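Local coordinates for alcohol dehydrogenase (Escherichia coli, PDB 5VM2), which is of unknown substrate specificity but probably oxidises a CH-OH group with NAD or NADP as acceptor, and is involved in membrane biogenesis, at residues A[98-101]-A[107-110]; A[93-96]-A[100-103]; A[180-185]-A[206-211]; A[152-157]-A[307-312]. All coordinates share one frame; numbering follows the deposited sequence.

Contact 1: residues A[98-101]-A[107-110]; sequences CRYC and NICP. With ZN (zinc ion), chain D.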
# COMPACT_ATOMS: atom_id res chain seq x y z
N CYS A 98 -23.85 0.01 -4.35
CA CYS A 98 -24.07 -1.39 -4.02
C CYS A 98 -24.18 -1.56 -2.51
O CYS A 98 -23.96 -0.64 -1.72
CB CYS A 98 -22.94 -2.25 -4.58
SG CYS A 98 -21.37 -2.14 -3.70
N ARG A 99 -24.54 -2.79 -2.10
CA ARG A 99 -24.71 -3.07 -0.67
C ARG A 99 -23.44 -2.80 0.12
O ARG A 99 -23.51 -2.35 1.27
CB ARG A 99 -25.17 -4.52 -0.47
CG ARG A 99 -24.05 -5.53 -0.30
CD ARG A 99 -24.50 -6.98 -0.47
NE ARG A 99 -25.10 -7.56 0.73
CZ ARG A 99 -24.45 -7.77 1.88
NH1 ARG A 99 -23.18 -7.44 2.02
NH2 ARG A 99 -25.09 -8.32 2.91
N TYR A 100 -22.26 -3.04 -0.47
CA TYR A 100 -21.03 -2.85 0.29
C TYR A 100 -20.67 -1.38 0.42
O TYR A 100 -20.21 -0.95 1.48
CB TYR A 100 -19.89 -3.63 -0.36
CG TYR A 100 -20.25 -5.06 -0.62
CD1 TYR A 100 -20.29 -6.00 0.41
CD2 TYR A 100 -20.59 -5.48 -1.90
CE1 TYR A 100 -20.64 -7.31 0.16
CE2 TYR A 100 -20.94 -6.79 -2.15
CZ TYR A 100 -20.96 -7.70 -1.12
OH TYR A 100 -21.31 -9.00 -1.39
N CYS A 101 -20.86 -0.60 -0.65
CA CYS A 101 -20.65 0.84 -0.56
C CYS A 101 -21.59 1.46 0.46
O CYS A 101 -21.18 2.26 1.30
CB CYS A 101 -20.83 1.49 -1.92
SG CYS A 101 -19.52 1.13 -3.09
N ASN A 107 -14.47 -0.46 -0.08
CA ASN A 107 -13.22 -1.05 -0.57
C ASN A 107 -13.45 -2.41 -1.20
O ASN A 107 -12.69 -2.81 -2.09
CB ASN A 107 -12.19 -1.15 0.56
CG ASN A 107 -12.70 -1.92 1.77
OD1 ASN A 107 -13.83 -1.71 2.22
ND2 ASN A 107 -11.86 -2.79 2.31
N ILE A 108 -14.47 -3.15 -0.76
CA ILE A 108 -14.77 -4.45 -1.34
C ILE A 108 -15.88 -4.36 -2.39
O ILE A 108 -16.46 -5.38 -2.76
CB ILE A 108 -15.11 -5.49 -0.25
CG1 ILE A 108 -16.47 -5.20 0.39
CG2 ILE A 108 -14.02 -5.53 0.81
CD1 ILE A 108 -16.81 -6.16 1.53
N CYS A 109 -16.18 -3.15 -2.87
CA CYS A 109 -17.17 -2.96 -3.92
C CYS A 109 -16.82 -3.81 -5.13
O CYS A 109 -15.67 -3.76 -5.61
CB CYS A 109 -17.25 -1.49 -4.31
SG CYS A 109 -18.24 -1.12 -5.79
N PRO A 110 -17.76 -4.61 -5.66
CA PRO A 110 -17.44 -5.45 -6.82
C PRO A 110 -17.20 -4.68 -8.10
O PRO A 110 -16.67 -5.25 -9.06
CB PRO A 110 -18.67 -6.35 -6.94
CG PRO A 110 -19.78 -5.54 -6.36
CD PRO A 110 -19.16 -4.74 -5.24
ZN ZN D . -20.20 -0.44 -4.80
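Tyr100 lays one half of its ring across the side chain of Ile108 and the other against Pro110, outside the four-cysteine zinc site of this alcohol dehydrogenase. CD1 lies 3.7 Å from Ile108 CD1, and CD2 lies 3.7 Å from Pro110 CD. Both neighbours cross the tyrosine side chain at about a right angle and meet its ring obliquely. On one face of the same ring, over its centre, rests the CG methylene of Arg99, so the ring is contacted by its own helical turn as well as by 107-110.

The metal supplies the stronger tie. Cys98 SG and Cys109 SG each bind zinc at 2.3 Å, and Cys101 SG does so at 2.4 Å; Cys95 completes the set. With four cysteine sulfurs as ligands, the site matches the structural zinc lobe of zinc-containing dehydrogenases. The chi1 of Cys109, 171°, sets SG anti to the backbone N and brings it to the ion. Between the ligands the packing is close as well, with Cys101 SG 3.7 Å from Cys109 CB.

Cys98 does double duty. It occupies the N-cap position of the short helix, and its sulfur, already bound to zinc, accepts a long but nearly straight bond from Cys101 N, 3.5 Å to Cys98 SG with an N-H...S angle of 167°.

Contact 2: residues A[93-96]-A[100-103]; sequences VPCG and YCLE. With ZN (zinc ion), chain D.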
# COMPACT_ATOMS: atom_id res chain seq x y z
N VAL A 93 -11.95 3.94 -6.88
CA VAL A 93 -13.20 4.70 -6.94
C VAL A 93 -14.35 3.69 -6.96
O VAL A 93 -14.55 3.02 -7.99
CB VAL A 93 -13.25 5.61 -8.16
CG1 VAL A 93 -14.58 6.36 -8.22
CG2 VAL A 93 -12.06 6.57 -8.16
N PRO A 94 -15.13 3.56 -5.89
CA PRO A 94 -16.17 2.53 -5.84
C PRO A 94 -17.44 3.00 -6.53
O PRO A 94 -17.57 4.16 -6.93
CB PRO A 94 -16.38 2.37 -4.33
CG PRO A 94 -16.22 3.77 -3.82
CD PRO A 94 -15.16 4.42 -4.70
N CYS A 95 -18.40 2.08 -6.64
CA CYS A 95 -19.61 2.39 -7.40
C CYS A 95 -20.54 3.32 -6.64
O CYS A 95 -21.27 4.10 -7.27
CB CYS A 95 -20.33 1.09 -7.79
SG CYS A 95 -21.51 0.36 -6.61
N GLY A 96 -20.52 3.30 -5.30
CA GLY A 96 -21.31 4.20 -4.50
C GLY A 96 -22.75 3.79 -4.25
O GLY A 96 -23.45 4.48 -3.50
N TYR A 100 -22.26 -3.04 -0.47
CA TYR A 100 -21.03 -2.85 0.29
C TYR A 100 -20.67 -1.38 0.42
O TYR A 100 -20.21 -0.95 1.48
CB TYR A 100 -19.89 -3.63 -0.36
CG TYR A 100 -20.25 -5.06 -0.62
CD1 TYR A 100 -20.29 -6.00 0.41
CD2 TYR A 100 -20.59 -5.48 -1.90
CE1 TYR A 100 -20.64 -7.31 0.16
CE2 TYR A 100 -20.94 -6.79 -2.15
CZ TYR A 100 -20.96 -7.70 -1.12
OH TYR A 100 -21.31 -9.00 -1.39
N CYS A 101 -20.86 -0.60 -0.65
CA CYS A 101 -20.65 0.84 -0.56
C CYS A 101 -21.59 1.46 0.46
O CYS A 101 -21.18 2.26 1.30
CB CYS A 101 -20.83 1.49 -1.92
SG CYS A 101 -19.52 1.13 -3.09
N LEU A 102 -22.87 1.09 0.39
CA LEU A 102 -23.87 1.66 1.30
C LEU A 102 -23.68 1.20 2.74
O LEU A 102 -24.22 1.84 3.64
CB LEU A 102 -25.27 1.30 0.81
CG LEU A 102 -25.75 2.02 -0.45
CD1 LEU A 102 -27.19 1.64 -0.78
CD2 LEU A 102 -25.62 3.52 -0.30
N GLU A 103 -22.95 0.12 2.97
CA GLU A 103 -22.75 -0.42 4.32
C GLU A 103 -21.44 0.03 4.96
O GLU A 103 -21.15 -0.38 6.09
CB GLU A 103 -22.81 -1.95 4.29
CG GLU A 103 -24.22 -2.50 4.32
CD GLU A 103 -24.28 -4.00 4.03
OE1 GLU A 103 -23.22 -4.65 3.99
OE2 GLU A 103 -25.40 -4.52 3.83
ZN ZN D . -20.20 -0.44 -4.80
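Cys101 and Cys95 meet through the metal: Cys95 SG binds the zinc ion at 2.4 Å, joining Cys101 there, and the SG atoms of Cys95 and Cys101 stand 4.1 Å apart. In Cys95 a chi1 of 86° places SG between the backbone N and the carbonyl carbon, turned in to the ion.

Hydrogen bonding adds a second hold on the Cys101 sulfur. Gly96 N donates to Cys101 SG over 3.3 Å with an N-H...S angle of 151°, a moderately bent bond. Such N-H...S contacts are common around cysteine-zinc sites and would be expected to draw some negative charge off the thiolate. Cys95 and Cys101, with Cys98 and Cys109, make up the four-cysteine structural zinc lobe of the medium-chain dehydrogenases, and this contact closes the loop after strand 92-93 onto helix 99-102. The phi of Gly96 is positive, at 83°, a backbone conformation readily open to glycine.

Van der Waals packing supplies the rest. Pro94 CB lies 3.6 Å from Cys101 SG, so one sulfur touches the ion, a backbone N-H and an apolar ring. At the outer margin, Leu102 reaches the loop through one branch alone, its CD2 lying 4.0 Å from Gly96 O.

Contact 3: residues A[180-185]-A[206-211]; sequences IGLMTL and LAMAEQ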
# COMPACT_ATOMS: atom_id res chain seq x y z
N ILE A 180 4.75 -2.75 3.49
CA ILE A 180 3.46 -2.85 4.16
C ILE A 180 3.62 -3.21 5.64
O ILE A 180 2.83 -2.76 6.48
CB ILE A 180 2.56 -3.86 3.43
CG1 ILE A 180 2.41 -3.45 1.96
CG2 ILE A 180 1.21 -3.93 4.09
CD1 ILE A 180 1.77 -2.09 1.77
N GLY A 181 4.63 -4.01 5.98
CA GLY A 181 4.87 -4.32 7.38
C GLY A 181 5.31 -3.11 8.18
O GLY A 181 4.91 -2.94 9.34
N LEU A 182 6.12 -2.25 7.57
CA LEU A 182 6.55 -1.03 8.24
C LEU A 182 5.41 -0.03 8.34
O LEU A 182 5.28 0.67 9.36
CB LEU A 182 7.74 -0.42 7.49
CG LEU A 182 8.96 -1.35 7.49
CD1 LEU A 182 10.08 -0.79 6.64
CD2 LEU A 182 9.43 -1.59 8.92
N MET A 183 4.56 0.05 7.31
CA MET A 183 3.35 0.87 7.41
C MET A 183 2.44 0.38 8.53
O MET A 183 1.89 1.18 9.29
CB MET A 183 2.59 0.86 6.09
CG MET A 183 3.32 1.52 4.92
SD MET A 183 3.95 3.15 5.31
CE MET A 183 4.41 3.75 3.69
N THR A 184 2.26 -0.94 8.63
CA THR A 184 1.42 -1.50 9.69
C THR A 184 2.01 -1.21 11.07
O THR A 184 1.28 -0.87 12.00
CB THR A 184 1.25 -3.01 9.48
OG1 THR A 184 0.74 -3.25 8.16
CG2 THR A 184 0.29 -3.59 10.51
N LEU A 185 3.34 -1.32 11.20
CA LEU A 185 4.01 -0.99 12.45
C LEU A 185 3.71 0.45 12.88
O LEU A 185 3.31 0.69 14.03
CB LEU A 185 5.52 -1.20 12.28
CG LEU A 185 6.52 -0.49 13.19
CD1 LEU A 185 6.38 -1.00 14.63
CD2 LEU A 185 7.94 -0.69 12.65
N LEU A 206 14.99 -5.02 9.32
CA LEU A 206 14.85 -5.00 10.77
C LEU A 206 15.47 -3.75 11.37
O LEU A 206 14.98 -3.24 12.38
CB LEU A 206 15.46 -6.26 11.38
CG LEU A 206 14.71 -7.54 11.04
CD1 LEU A 206 15.37 -8.74 11.72
CD2 LEU A 206 13.25 -7.43 11.42
N ALA A 207 16.56 -3.25 10.78
CA ALA A 207 17.09 -1.97 11.20
C ALA A 207 16.06 -0.87 11.01
O ALA A 207 15.91 0.01 11.87
CB ALA A 207 18.37 -1.64 10.42
N MET A 208 15.32 -0.91 9.90
CA MET A 208 14.30 0.11 9.66
C MET A 208 13.11 -0.08 10.59
O MET A 208 12.51 0.90 11.04
CB MET A 208 13.87 0.07 8.20
CG MET A 208 12.84 1.11 7.85
SD MET A 208 13.57 2.60 7.17
CE MET A 208 13.22 3.75 8.47
N ALA A 209 12.76 -1.33 10.90
CA ALA A 209 11.68 -1.59 11.84
C ALA A 209 11.99 -0.98 13.20
O ALA A 209 11.14 -0.33 13.81
CB ALA A 209 11.43 -3.09 11.97
N GLU A 210 13.22 -1.18 13.68
CA GLU A 210 13.64 -0.61 14.95
C GLU A 210 13.65 0.91 14.90
O GLU A 210 13.27 1.58 15.86
CB GLU A 210 15.01 -1.16 15.34
CG GLU A 210 15.73 -0.39 16.44
CD GLU A 210 15.17 -0.68 17.82
OE1 GLU A 210 15.52 0.05 18.77
OE2 GLU A 210 14.39 -1.65 17.96
N GLN A 211 14.09 1.48 13.77
CA GLN A 211 14.06 2.93 13.63
C GLN A 211 12.63 3.46 13.67
O GLN A 211 12.36 4.51 14.26
CB GLN A 211 14.75 3.36 12.33
CG GLN A 211 14.62 4.84 12.03
CD GLN A 211 15.34 5.25 10.75
OE1 GLN A 211 16.32 4.62 10.34
NE2 GLN A 211 14.85 6.31 10.11
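Leu182 divides its two methyls between neighbouring residues of the facing helix. CD1 reaches Met208 CG at 3.6 Å, the two side chains crossing at about a right angle, while CD2 lies 3.7 Å from Ala209 CA and 3.9 Å from Ala209 CB. One turn on, Leu185 CD2 comes to 3.4 Å from Ala209 O, a plain van der Waals contact with a backbone carbonyl. No hydrogen bond crosses between the two segments.

The leucines reach across by different torsions. Leu182 keeps CG anti to its carbonyl carbon (chi1 -63°), whereas Leu185 swings CG anti to the backbone N (chi1 158°). The small Ala209 lets both approach its backbone. The helix segments run nearly parallel, at 16°, with their axes 10.2 Å apart.

Further out, Leu185 packs on Ile196 and Ala209 on Val198, both of strand 195-200, and Val217 of strand 216-219 touches Ala209. On the remote flank of helix 179-190, Thr184 OG1 donates to Ile180 O at 2.7 Å, from the opposite face of that carbonyl to Thr184 N. Two parallel helices laid against neighbouring strands of a parallel sheet, the first following a GxGxxG-type turn that includes Gly181, are characteristic of the dinucleotide-binding Rossmann fold.

Contact 4: residues A[152-157]-A[307-312]; sequences EPAAVG and GRFDVK. With MG (magnesium ion), chain C.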
# COMPACT_ATOMS: atom_id res chain seq x y z
N GLU A 152 -0.82 6.22 0.21
CA GLU A 152 -1.54 5.02 -0.22
C GLU A 152 -1.07 3.76 0.50
O GLU A 152 -1.91 3.08 1.12
CB GLU A 152 -1.46 4.89 -1.75
CG GLU A 152 -2.54 4.00 -2.35
CD GLU A 152 -2.17 2.53 -2.37
OE1 GLU A 152 -1.03 2.20 -1.98
OE2 GLU A 152 -3.03 1.71 -2.77
N PRO A 153 0.22 3.38 0.47
CA PRO A 153 0.61 2.20 1.26
C PRO A 153 0.48 2.42 2.75
O PRO A 153 0.17 1.47 3.48
CB PRO A 153 2.07 1.97 0.84
CG PRO A 153 2.55 3.31 0.36
CD PRO A 153 1.35 3.93 -0.29
N ALA A 154 0.69 3.65 3.24
CA ALA A 154 0.45 3.92 4.65
C ALA A 154 -1.02 3.68 5.01
O ALA A 154 -1.33 3.18 6.09
CB ALA A 154 0.87 5.34 5.00
N ALA A 155 -1.92 4.04 4.10
CA ALA A 155 -3.34 3.79 4.32
C ALA A 155 -3.65 2.30 4.40
O ALA A 155 -4.56 1.90 5.13
CB ALA A 155 -4.17 4.43 3.20
N VAL A 156 -2.90 1.48 3.66
CA VAL A 156 -3.05 0.02 3.76
C VAL A 156 -2.77 -0.44 5.18
O VAL A 156 -3.53 -1.23 5.76
CB VAL A 156 -2.12 -0.67 2.75
CG1 VAL A 156 -2.11 -2.18 2.98
CG2 VAL A 156 -2.55 -0.35 1.32
N GLY A 157 -1.65 0.01 5.76
CA GLY A 157 -1.33 -0.38 7.12
C GLY A 157 -2.28 0.23 8.13
O GLY A 157 -2.62 -0.39 9.14
N GLY A 307 4.07 14.22 11.83
CA GLY A 307 5.38 13.65 12.10
C GLY A 307 5.35 12.34 12.84
O GLY A 307 6.39 11.67 12.93
N ARG A 308 4.19 11.94 13.37
CA ARG A 308 4.11 10.68 14.10
C ARG A 308 4.33 9.48 13.18
O ARG A 308 4.89 8.47 13.61
CB ARG A 308 2.76 10.57 14.80
CG ARG A 308 2.66 9.41 15.78
CD ARG A 308 1.44 9.56 16.70
NE ARG A 308 1.60 10.66 17.64
CZ ARG A 308 0.65 11.06 18.49
NH1 ARG A 308 -0.53 10.44 18.51
NH2 ARG A 308 0.87 12.07 19.31
N PHE A 309 3.90 9.59 11.93
CA PHE A 309 4.00 8.53 10.93
C PHE A 309 5.03 9.00 9.90
O PHE A 309 4.80 10.00 9.21
CB PHE A 309 2.63 8.28 10.31
CG PHE A 309 2.47 6.95 9.63
CD1 PHE A 309 1.41 6.12 9.97
CD2 PHE A 309 3.34 6.55 8.62
CE1 PHE A 309 1.24 4.90 9.34
CE2 PHE A 309 3.17 5.33 7.98
CZ PHE A 309 2.12 4.51 8.34
N ASP A 310 6.16 8.30 9.82
CA ASP A 310 7.30 8.71 8.98
C ASP A 310 7.32 7.86 7.72
O ASP A 310 7.70 6.68 7.76
CB ASP A 310 8.61 8.59 9.76
CG ASP A 310 9.84 9.05 8.97
OD1 ASP A 310 9.75 9.32 7.75
OD2 ASP A 310 10.93 9.13 9.58
N VAL A 311 6.93 8.45 6.58
CA VAL A 311 7.02 7.77 5.30
C VAL A 311 8.22 8.21 4.47
O VAL A 311 8.67 7.46 3.59
CB VAL A 311 5.72 7.94 4.47
CG1 VAL A 311 4.56 7.25 5.16
CG2 VAL A 311 5.41 9.42 4.23
N LYS A 312 8.77 9.41 4.73
CA LYS A 312 9.91 9.89 3.97
C LYS A 312 11.15 9.04 4.22
O LYS A 312 11.90 8.75 3.28
CB LYS A 312 10.19 11.35 4.33
CG LYS A 312 11.52 11.89 3.82
CD LYS A 312 11.64 13.38 4.10
CE LYS A 312 10.44 14.15 3.57
NZ LYS A 312 10.24 13.95 2.11
MG MG C . -0.03 0.69 -2.88
O HOH W 1 0.04 -0.77 -1.65
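Ala154 sets its methyl against the far end of the Phe309 ring, CB lying 3.7 Å from CZ and 3.8 Å from CE2. The approach is oblique to the ring. Phe309 gets there with CG anti to the backbone N, chi1 -160°, which extends the ring from the loop to the helix. Val311, two residues later, flanks the same methyl more loosely and through its CG1 branch, with CG1 4.2 Å from Ala154 CB. One methyl thus meets two apolar side chains of the loop, both on the same side of it, and no hydrogen bond crosses the contact.

The loop lies between helix 297-305 and strand 315-320, where the chain leaves the cofactor-binding half of the fold, while residues 152-157 belong to helix 145-163, the long helix leading into the Rossmann half. The contact thus ties two crossings between the halves of a medium-chain dehydrogenase together. Met183 of helix 179-190 packs on both Ala154 and Phe309, and Ala303 of helix 297-305 also touches the Phe309 side chain.

At the start of the helical segment Glu152 takes another direction. CG is anti to the backbone N (chi1 -159°) and the chain bends at chi2, -86°, bringing the carboxylate to the magnesium ion. OE1 binds the metal at 2.0 Å, whereas OE2 stays 3.2 Å from it and is instead hydrogen-bonded to Tyr293 OH. Water 1, at 1.9 Å from magnesium, shares the site with Glu152, His65 and Glu66.

Contacts 1 and 2 are surface contacts of one zinc lobe: they share Tyr100 and Cys101 on helix 99-102, and their centres lie 4 Å apart. Their cohesion comes mainly from metal-sulfur bonds, with N-H...S bonds and some apolar packing. Contacts 3 and 4 are buried and held by apolar side-chain packing, with no hydrogen bond across. They touch through Met183, whose SD lies 3.6 Å from Ala154 CA, so helix 179-190 packs on a second helix in contact 3 and meets helix 145-163 of contact 4. Contact 4 also carries a metal, but magnesium is held by oxygen and nitrogen ligands beside the packing. Centres of contacts 1 and 3 are about 31 Å apart.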